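PDB 4QQS: glycoside hydrolase family 43 from Halothermothrix orenii, which hydrolyses glycosidic bonds with alpha-L-arabinofuranosidase activity and probably takes part in the breakdown of plant polysaccharides such as xylan. Local coordinates for residues Q192-P197 with M208-N213; P218-G223 with P254-V259; V270-H275 with N288-Y293. One frame throughout, in Å; residues are numbered along the deposited sequence.

Contact 1: Q192-P197 with M208-N213; sequences QWNEGP and MMYSAN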
loop_
_atom_site.group_PDB
_atom_site.type_symbol
_atom_site.label_atom_id
_atom_site.label_comp_id
_atom_site.label_asym_id
_atom_site.label_seq_id
_atom_site.Cartn_x
_atom_site.Cartn_y
_atom_site.Cartn_z
ATOM N N GLN A 192 16.084 -5.415 -7.189
ATOM C CA GLN A 192 15.014 -4.836 -8.006
ATOM C C GLN A 192 13.677 -5.065 -7.331
ATOM O O GLN A 192 13.444 -6.125 -6.740
ATOM C CB GLN A 192 14.989 -5.472 -9.399
ATOM C CG GLN A 192 16.299 -5.326 -10.156
ATOM C CD GLN A 192 16.262 -5.928 -11.527
ATOM O OE1 GLN A 192 15.194 -6.155 -12.089
ATOM N NE2 GLN A 192 17.443 -6.145 -12.098
ATOM N N TRP A 193 12.794 -4.077 -7.422
ATOM C CA TRP A 193 11.516 -4.130 -6.730
ATOM C C TRP A 193 10.314 -3.783 -7.585
ATOM O O TRP A 193 10.306 -2.762 -8.272
ATOM C CB TRP A 193 11.484 -3.119 -5.574
ATOM C CG TRP A 193 12.495 -3.304 -4.509
ATOM C CD1 TRP A 193 12.332 -3.927 -3.321
ATOM C CD2 TRP A 193 13.847 -2.798 -4.520
ATOM N NE1 TRP A 193 13.492 -3.835 -2.588
ATOM C CE2 TRP A 193 14.440 -3.157 -3.310
ATOM C CE3 TRP A 193 14.600 -2.064 -5.453
ATOM C CZ2 TRP A 193 15.765 -2.825 -3.003
ATOM C CZ3 TRP A 193 15.896 -1.727 -5.149
ATOM C CH2 TRP A 193 16.469 -2.116 -3.942
ATOM N N ASN A 194 9.276 -4.611 -7.467
ATOM C CA ASN A 194 7.895 -4.169 -7.662
ATOM C C ASN A 194 7.192 -4.499 -6.348
ATOM O O ASN A 194 7.171 -5.669 -5.928
ATOM C CB ASN A 194 7.162 -4.903 -8.794
ATOM C CG ASN A 194 7.514 -4.458 -10.220
ATOM O OD1 ASN A 194 6.992 -5.052 -11.160
ATOM N ND2 ASN A 194 8.353 -3.444 -10.397
ATOM N N GLU A 195 6.636 -3.483 -5.695
ATOM C CA GLU A 195 6.026 -3.706 -4.392
ATOM C C GLU A 195 4.856 -2.756 -4.195
ATOM O O GLU A 195 4.497 -1.991 -5.079
ATOM C CB GLU A 195 7.069 -3.636 -3.267
ATOM C CG GLU A 195 7.696 -2.268 -3.113
ATOM C CD GLU A 195 8.820 -2.204 -2.067
ATOM O OE1 GLU A 195 9.168 -3.230 -1.452
ATOM O OE2 GLU A 195 9.353 -1.095 -1.849
ATOM N N GLY A 196 4.215 -2.847 -3.043
ATOM C CA GLY A 196 3.106 -1.959 -2.762
ATOM C C GLY A 196 1.944 -1.952 -3.742
ATOM O O GLY A 196 1.460 -0.881 -4.117
ATOM N N PRO A 197 1.423 -3.123 -4.124
ATOM C CA PRO A 197 0.257 -3.127 -5.022
ATOM C C PRO A 197 -0.985 -2.492 -4.400
ATOM O O PRO A 197 -1.245 -2.669 -3.207
ATOM C CB PRO A 197 0.011 -4.619 -5.274
ATOM C CG PRO A 197 0.589 -5.304 -4.065
ATOM C CD PRO A 197 1.816 -4.484 -3.716
ATOM N N MET A 208 -3.605 -1.819 -11.407
ATOM C CA MET A 208 -2.758 -2.082 -10.252
ATOM C C MET A 208 -1.675 -1.022 -10.216
ATOM O O MET A 208 -0.793 -0.993 -11.076
ATOM C CB MET A 208 -2.073 -3.447 -10.368
ATOM C CG MET A 208 -1.198 -3.762 -9.142
ATOM S SD MET A 208 -0.029 -5.078 -9.393
ATOM C CE MET A 208 -1.191 -6.394 -9.720
ATOM N N MET A 209 -1.759 -0.144 -9.235
ATOM C CA MET A 209 -0.679 0.772 -8.931
ATOM C C MET A 209 0.371 0.014 -8.115
ATOM O O MET A 209 0.032 -0.882 -7.337
ATOM C CB MET A 209 -1.237 1.967 -8.161
ATOM C CG MET A 209 -2.247 2.730 -8.975
ATOM S SD MET A 209 -3.132 4.005 -8.091
ATOM C CE MET A 209 -1.858 5.271 -8.151
ATOM N N TYR A 210 1.636 0.386 -8.276
ATOM C CA TYR A 210 2.714 -0.303 -7.572
ATOM C C TYR A 210 3.917 0.629 -7.569
ATOM O O TYR A 210 3.967 1.607 -8.318
ATOM C CB TYR A 210 3.056 -1.657 -8.235
ATOM C CG TYR A 210 3.670 -1.486 -9.598
ATOM C CD1 TYR A 210 2.893 -1.343 -10.735
ATOM C CD2 TYR A 210 5.050 -1.417 -9.751
ATOM C CE1 TYR A 210 3.471 -1.135 -11.970
ATOM C CE2 TYR A 210 5.627 -1.203 -10.984
ATOM C CZ TYR A 210 4.837 -1.072 -12.096
ATOM O OH TYR A 210 5.369 -0.880 -13.355
ATOM N N SER A 211 4.897 0.290 -6.738
ATOM C CA SER A 211 6.121 1.064 -6.625
ATOM C C SER A 211 7.333 0.260 -7.068
ATOM O O SER A 211 7.366 -0.975 -6.935
ATOM C CB SER A 211 6.316 1.512 -5.178
ATOM O OG SER A 211 5.242 2.349 -4.767
ATOM N N ALA A 212 8.335 0.957 -7.593
ATOM C CA ALA A 212 9.573 0.320 -8.019
ATOM C C ALA A 212 10.762 1.190 -7.627
ATOM O O ALA A 212 10.596 2.352 -7.251
ATOM C CB ALA A 212 9.571 0.073 -9.535
ATOM N N ASN A 213 11.955 0.611 -7.790
ATOM C CA ASN A 213 13.214 1.154 -7.293
ATOM C C ASN A 213 13.285 1.053 -5.778
ATOM O O ASN A 213 12.374 0.511 -5.150
ATOM C CB ASN A 213 13.491 2.552 -7.855
ATOM C CG ASN A 213 13.516 2.533 -9.367
ATOM O OD1 ASN A 213 14.364 1.867 -9.966
ATOM N ND2 ASN A 213 12.561 3.189 -9.995
HETATM O O HOH W 1 13.672 -1.726 -8.797
HETATM O O HOH W 2 12.178 -0.766 -1.955
HETATM O O HOH W 3 2.467 1.720 -4.718
#
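E195 and S211 form an antiparallel hydrogen-bonded pair, with E195 N to S211 O at 2.9 Å and S211 N to E195 O at 2.8 Å. The second bond is almost straight at hydrogen (177°). Beyond the pair, W193 O meets A212 CA and P197 CA meets M209 O in CA-H...O contacts. The six-ring of W193 lies by the backbone of N213, with W193 CE3 3.4 Å from N213 C. N194 and Y210 share one side of the hairpin. The amide of N194 lies obliquely to the Y210 ring, their planes 48° apart, and N194 ND2 comes 3.6 Å from Y210 CE2. ND2 also donates to W193 O, which limits rotation of the amide, while OD1 accepts from K236. On the other side stand E195 and S211. E195, the predicted proton donor, has an extended chain beyond CG, and OE2 is hydrogen-bonded to Y220. A water bridges G196 O and S211 OG; that hydroxyl also bonds to H256. G196 N donates to D126, the predicted pKa modulator. P197 CB packs on M208 CG at 4.1 Å. These residues belong to the hairpin of strands 191-202 and 205-212 in the five-bladed propeller. Strand 153-162 runs parallel to strand 191-202, and I158 touches N194 and Y210. Strand 221-227 pairs with strand 205-212 on its far side.

Contact 2: P218-G223 with P254-V259; sequences PDYSIG and PGHNSV. With NA (sodium ion), chain D.
P254 meets the backbone of Y220 and S221. P254 CD lies 3.4 Å from Y220 O, and P254 O receives a CA-H...O contact from S221 CA at 3.2 Å. The proline nitrogen has no hydrogen to give, so the Y220 carbonyl meets carbon here. G255 follows, with Y220 and I222 closing on its CA. G255 CA lies 3.7 Å from Y220 CE2 and 3.6 Å from I222 CD1. A side chain on G255 would run into the Y220 ring. The ring gets there with CG anti to the backbone N (chi1 -158°), and its OH has E195 as partner. Strand 221-227 belongs to the sheet that includes strands 191-202 and 205-212, while strand 257-261 starts another four-stranded sheet. The contact thus joins neighbouring blades of the beta-propeller near its centre, where GH43 enzymes have their active site. The chain turns a corner at H256. Y220 and H256 lie side by side and point the same way, with Y220 OH near the plane of the imidazole, at its edge, and 4.0 Å from H256 CB. H256 NE2 binds the sodium ion at 2.8 Å. Four waters and E75 are also ligands of the ion, and H256 ND1 bonds to a buffer molecule. N257 comes next. N257 O lies 2.7 Å from a sodium-bound water that can donate to it. Its side chain crosses that of I222, with N257 OD1 3.7 Å from both I222 CG2 and I222 CD1, so this amide oxygen meets methyl groups across the contact.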
loop_
_atom_site.group_PDB
_atom_site.type_symbol
_atom_site.label_atom_id
_atom_site.label_comp_id
_atom_site.label_asym_id
_atom_site.label_seq_id
_atom_site.Cartn_x
_atom_site.Cartn_y
_atom_site.Cartn_z
ATOM N N PRO A 218 15.728 8.568 -4.049
ATOM C CA PRO A 218 14.779 9.532 -4.618
ATOM C C PRO A 218 13.999 8.947 -5.795
ATOM O O PRO A 218 12.915 9.440 -6.098
ATOM C CB PRO A 218 15.679 10.690 -5.061
ATOM C CG PRO A 218 16.877 10.538 -4.237
ATOM C CD PRO A 218 17.098 9.094 -4.049
ATOM N N ASP A 219 14.539 7.908 -6.429
ATOM C CA ASP A 219 13.924 7.311 -7.603
ATOM C C ASP A 219 12.803 6.318 -7.300
ATOM O O ASP A 219 12.211 5.784 -8.234
ATOM C CB ASP A 219 14.988 6.667 -8.485
ATOM C CG ASP A 219 15.920 7.696 -9.083
ATOM O OD1 ASP A 219 15.424 8.740 -9.564
ATOM O OD2 ASP A 219 17.148 7.462 -9.044
ATOM N N TYR A 220 12.506 6.076 -6.024
ATOM C CA TYR A 220 11.291 5.339 -5.687
ATOM C C TYR A 220 10.136 6.062 -6.369
ATOM O O TYR A 220 10.061 7.289 -6.332
ATOM C CB TYR A 220 11.091 5.282 -4.186
ATOM C CG TYR A 220 10.215 4.165 -3.672
ATOM C CD1 TYR A 220 10.525 2.843 -3.929
ATOM C CD2 TYR A 220 9.113 4.432 -2.878
ATOM C CE1 TYR A 220 9.764 1.808 -3.392
ATOM C CE2 TYR A 220 8.346 3.417 -2.335
ATOM C CZ TYR A 220 8.680 2.110 -2.583
ATOM O OH TYR A 220 7.904 1.129 -1.998
ATOM N N SER A 221 9.260 5.317 -7.036
ATOM C CA SER A 221 8.213 5.940 -7.834
ATOM C C SER A 221 7.117 4.931 -8.136
ATOM O O SER A 221 7.299 3.719 -7.939
ATOM C CB SER A 221 8.791 6.559 -9.107
ATOM O OG SER A 221 9.855 5.792 -9.648
ATOM N N ILE A 222 5.986 5.449 -8.601
ATOM C CA ILE A 222 4.764 4.681 -8.782
ATOM C C ILE A 222 4.413 4.549 -10.251
ATOM O O ILE A 222 4.404 5.542 -10.994
ATOM C CB ILE A 222 3.594 5.357 -8.030
ATOM C CG1 ILE A 222 3.886 5.332 -6.527
ATOM C CG2 ILE A 222 2.267 4.689 -8.354
ATOM C CD1 ILE A 222 3.013 6.247 -5.703
ATOM N N GLY A 223 4.113 3.315 -10.655
ATOM C CA GLY A 223 3.588 3.019 -11.970
ATOM C C GLY A 223 2.281 2.262 -11.849
ATOM O O GLY A 223 1.808 1.986 -10.746
ATOM N N PRO A 254 8.307 9.424 -4.243
ATOM C CA PRO A 254 6.879 9.192 -4.002
ATOM C C PRO A 254 6.511 7.725 -4.189
ATOM O O PRO A 254 6.822 7.131 -5.216
ATOM C CB PRO A 254 6.194 10.076 -5.042
ATOM C CG PRO A 254 7.196 10.203 -6.136
ATOM C CD PRO A 254 8.542 10.190 -5.479
ATOM N N GLY A 255 5.848 7.128 -3.205
ATOM C CA GLY A 255 5.638 5.697 -3.281
ATOM C C GLY A 255 4.641 5.112 -2.313
ATOM O O GLY A 255 4.036 5.791 -1.486
ATOM N N HIS A 256 4.510 3.795 -2.507
ATOM C CA HIS A 256 3.662 2.872 -1.731
ATOM C C HIS A 256 2.351 3.495 -1.361
ATOM O O HIS A 256 2.089 3.845 -0.195
ATOM C CB HIS A 256 4.420 2.257 -0.487
ATOM C CG HIS A 256 3.757 1.022 0.071
ATOM N ND1 HIS A 256 4.333 -0.187 0.248
ATOM C CD2 HIS A 256 2.513 0.879 0.466
ATOM C CE1 HIS A 256 3.471 -0.999 0.744
ATOM N NE2 HIS A 256 2.344 -0.384 0.875
ATOM N N ASN A 257 1.475 3.577 -2.361
ATOM C CA ASN A 257 0.267 4.350 -2.245
ATOM C C ASN A 257 -0.990 3.534 -1.963
ATOM O O ASN A 257 -1.072 2.320 -2.177
ATOM C CB ASN A 257 0.039 5.154 -3.514
ATOM C CG ASN A 257 -0.425 4.291 -4.670
ATOM O OD1 ASN A 257 0.370 3.621 -5.328
ATOM N ND2 ASN A 257 -1.740 4.285 -4.904
ATOM N N SER A 258 -2.004 4.261 -1.509
ATOM C CA SER A 258 -3.381 3.800 -1.543
ATOM C C SER A 258 -4.215 4.813 -2.329
ATOM O O SER A 258 -3.678 5.802 -2.844
ATOM C CB SER A 258 -3.904 3.576 -0.126
ATOM O OG SER A 258 -3.800 4.745 0.670
ATOM N N VAL A 259 -5.501 4.512 -2.496
ATOM C CA VAL A 259 -6.426 5.372 -3.224
ATOM C C VAL A 259 -7.718 5.474 -2.411
ATOM O O VAL A 259 -8.189 4.473 -1.881
ATOM C CB VAL A 259 -6.761 4.795 -4.614
ATOM C CG1 VAL A 259 -7.723 5.712 -5.359
ATOM C CG2 VAL A 259 -5.498 4.585 -5.430
HETATM NA NA NA D . -0.155 -1.476 0.447
HETATM O O HOH W 4 0.219 0.065 -1.614
HETATM O O HOH W 5 -0.830 0.131 1.720
HETATM O O HOH W 6 0.448 -3.322 -0.918
HETATM O O HOH W 7 0.406 -3.051 1.949
#

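Contact 3: V270-H275 with N288-Y293; sequences VVYHTH and NIDRLY
With CG between its backbone N and carbonyl carbon (chi1 62°), Y272 lays its ring over N288 and brings its OH within bonding distance of D290. N288 has CG beside its own backbone N (chi1 -54°), which turns ND2 to Y272 O and T274 OG1. The two residues belong to a beta hairpin of strands 268-275 and 285-295, the middle strands of a four-stranded propeller blade. The hairpin is antiparallel, with hydrogen-bonded pairs V270-D290 and Y272-N288 on one face. V271 and I289 form the non-hydrogen-bonded pair between them, and V271 CG2 touches I289 CG2 at 4.1 Å. The backbone pairing sets N288 CB over one face of the Y272 ring, in a CH-pi contact 3.6 Å from its centroid. The amide of N288 reaches past the ring, and ND2 donates to both oxygens. Y272 O therefore accepts twice, from N288 N at 2.9 Å and from N288 ND2 at 3.2 Å. An alanine in place of Y272 would remove the ring and its hydroxyl, which is likely to open a gap over N288 CB and leave D290 OD2 without this donor. D290 OD1 has its own partners, T305 and Y5, so the buried carboxylate is gripped at both oxygens. V270 CB packs against L292 CB near the other end. At the carboxylate, Y272 OH donates to D290 OD2 over 2.6 Å, arriving on the anti side, 25° out of the carboxylate plane.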
loop_
_atom_site.group_PDB
_atom_site.type_symbol
_atom_site.label_atom_id
_atom_site.label_comp_id
_atom_site.label_asym_id
_atom_site.label_seq_id
_atom_site.Cartn_x
_atom_site.Cartn_y
_atom_site.Cartn_z
ATOM N N VAL A 270 -4.895 9.847 -4.678
ATOM C CA VAL A 270 -3.810 8.959 -4.324
ATOM C C VAL A 270 -3.192 9.470 -3.021
ATOM O O VAL A 270 -3.014 10.676 -2.834
ATOM C CB VAL A 270 -2.748 8.873 -5.467
ATOM C CG1 VAL A 270 -2.156 10.235 -5.842
ATOM C CG2 VAL A 270 -1.659 7.902 -5.115
ATOM N N VAL A 271 -2.919 8.539 -2.112
ATOM C CA VAL A 271 -2.292 8.821 -0.833
ATOM C C VAL A 271 -0.951 8.102 -0.873
ATOM O O VAL A 271 -0.908 6.899 -1.081
ATOM C CB VAL A 271 -3.133 8.313 0.343
ATOM C CG1 VAL A 271 -2.461 8.704 1.648
ATOM C CG2 VAL A 271 -4.573 8.860 0.276
ATOM N N TYR A 272 0.145 8.836 -0.716
ATOM C CA TYR A 272 1.472 8.295 -0.961
ATOM C C TYR A 272 2.482 8.917 -0.015
ATOM O O TYR A 272 2.252 10.002 0.523
ATOM C CB TYR A 272 1.888 8.523 -2.429
ATOM C CG TYR A 272 1.974 9.978 -2.830
ATOM C CD1 TYR A 272 0.839 10.703 -3.174
ATOM C CD2 TYR A 272 3.195 10.625 -2.849
ATOM C CE1 TYR A 272 0.922 12.050 -3.534
ATOM C CE2 TYR A 272 3.292 11.970 -3.218
ATOM C CZ TYR A 272 2.155 12.678 -3.547
ATOM O OH TYR A 272 2.297 14.006 -3.889
ATOM N N HIS A 273 3.602 8.235 0.182
ATOM C CA HIS A 273 4.654 8.804 0.999
ATOM C C HIS A 273 5.751 9.426 0.151
ATOM O O HIS A 273 5.893 9.116 -1.016
ATOM C CB HIS A 273 5.222 7.808 2.002
ATOM C CG HIS A 273 5.961 6.642 1.429
ATOM N ND1 HIS A 273 7.001 6.671 0.519
ATOM C CD2 HIS A 273 5.802 5.356 1.783
ATOM C CE1 HIS A 273 7.415 5.419 0.327
ATOM N NE2 HIS A 273 6.712 4.617 1.096
ATOM N N THR A 274 6.488 10.343 0.770
ATOM C CA THR A 274 7.736 10.877 0.223
ATOM C C THR A 274 8.750 10.958 1.364
ATOM O O THR A 274 8.391 10.895 2.534
ATOM C CB THR A 274 7.553 12.281 -0.380
ATOM O OG1 THR A 274 7.001 13.145 0.615
ATOM C CG2 THR A 274 6.655 12.256 -1.597
ATOM N N HIS A 275 10.023 11.149 1.044
ATOM C CA HIS A 275 11.010 11.254 2.110
ATOM C C HIS A 275 10.828 12.535 2.894
ATOM O O HIS A 275 10.662 13.616 2.329
ATOM C CB HIS A 275 12.420 11.204 1.557
ATOM C CG HIS A 275 12.729 9.935 0.838
ATOM N ND1 HIS A 275 12.769 8.690 1.429
ATOM C CD2 HIS A 275 12.996 9.745 -0.468
ATOM C CE1 HIS A 275 13.057 7.795 0.499
ATOM N NE2 HIS A 275 13.218 8.416 -0.654
ATOM N N ASN A 288 1.261 12.283 1.933
ATOM C CA ASN A 288 0.852 13.239 0.907
ATOM C C ASN A 288 -0.402 12.744 0.225
ATOM O O ASN A 288 -0.657 11.536 0.179
ATOM C CB ASN A 288 1.919 13.387 -0.172
ATOM C CG ASN A 288 3.267 13.728 0.391
ATOM O OD1 ASN A 288 3.601 14.893 0.587
ATOM N ND2 ASN A 288 4.027 12.712 0.729
ATOM N N ILE A 289 -1.168 13.674 -0.340
ATOM C CA ILE A 289 -2.300 13.332 -1.192
ATOM C C ILE A 289 -2.226 14.116 -2.489
ATOM O O ILE A 289 -1.670 15.221 -2.537
ATOM C CB ILE A 289 -3.666 13.582 -0.500
ATOM C CG1 ILE A 289 -3.938 15.078 -0.304
ATOM C CG2 ILE A 289 -3.739 12.804 0.821
ATOM C CD1 ILE A 289 -5.278 15.357 0.324
ATOM N N ASP A 290 -2.794 13.569 -3.557
ATOM C CA ASP A 290 -2.968 14.339 -4.781
ATOM C C ASP A 290 -4.068 13.710 -5.625
ATOM O O ASP A 290 -4.442 12.554 -5.436
ATOM C CB ASP A 290 -1.649 14.463 -5.581
ATOM C CG ASP A 290 -0.796 15.668 -5.178
ATOM O OD1 ASP A 290 -1.342 16.792 -5.057
ATOM O OD2 ASP A 290 0.446 15.493 -5.036
ATOM N N ARG A 291 -4.595 14.491 -6.561
ATOM C CA ARG A 291 -5.705 14.052 -7.388
ATOM C C ARG A 291 -5.280 12.997 -8.398
ATOM O O ARG A 291 -4.249 13.131 -9.044
ATOM C CB ARG A 291 -6.339 15.254 -8.090
ATOM C CG ARG A 291 -7.139 16.103 -7.119
ATOM C CD ARG A 291 -7.758 17.362 -7.766
ATOM N NE ARG A 291 -8.786 17.886 -6.862
ATOM C CZ ARG A 291 -8.575 18.692 -5.826
ATOM N NH1 ARG A 291 -7.386 19.229 -5.595
ATOM N NH2 ARG A 291 -9.586 18.985 -5.025
ATOM N N LEU A 292 -6.118 11.969 -8.505
ATOM C CA LEU A 292 -5.925 10.820 -9.377
ATOM C C LEU A 292 -7.128 10.761 -10.312
ATOM O O LEU A 292 -8.260 10.921 -9.860
ATOM C CB LEU A 292 -5.896 9.560 -8.512
ATOM C CG LEU A 292 -5.633 8.240 -9.214
ATOM C CD1 LEU A 292 -4.182 8.173 -9.659
ATOM C CD2 LEU A 292 -5.941 7.087 -8.292
ATOM N N TYR A 293 -6.907 10.542 -11.603
ATOM C CA TYR A 293 -8.014 10.540 -12.561
ATOM C C TYR A 293 -7.635 9.749 -13.801
ATOM O O TYR A 293 -6.468 9.492 -14.052
ATOM C CB TYR A 293 -8.406 11.977 -12.938
ATOM C CG TYR A 293 -7.311 12.755 -13.641
ATOM C CD1 TYR A 293 -6.271 13.326 -12.927
ATOM C CD2 TYR A 293 -7.328 12.936 -15.024
ATOM C CE1 TYR A 293 -5.269 14.048 -13.557
ATOM C CE2 TYR A 293 -6.342 13.673 -15.662
ATOM C CZ TYR A 293 -5.307 14.225 -14.927
ATOM O OH TYR A 293 -4.304 14.943 -15.546
#

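Overall arrangement
From the N terminus, the chain builds its earlier blades before any of these contacts. Contact 1 closes first, across a hairpin with ten residues between its segments. Contact 2 then closes a longer excursion of 30 residues, and contact 3 closes another hairpin. The three follow in series; none nests in or crosses another. Contacts 1 and 2 share a sheet through strands 205-212 and 221-227. Side-chain hydrogen bonds from E195 and S211 reach contact 2, and N213 packs against Y220. Contacts 2 and 3 share the last four-stranded blade, joined by backbone bonds S258 to V271 and G255 to H273. Contacts 1 and 3 meet directly through M209, which packs on V270 and L292 between the blades.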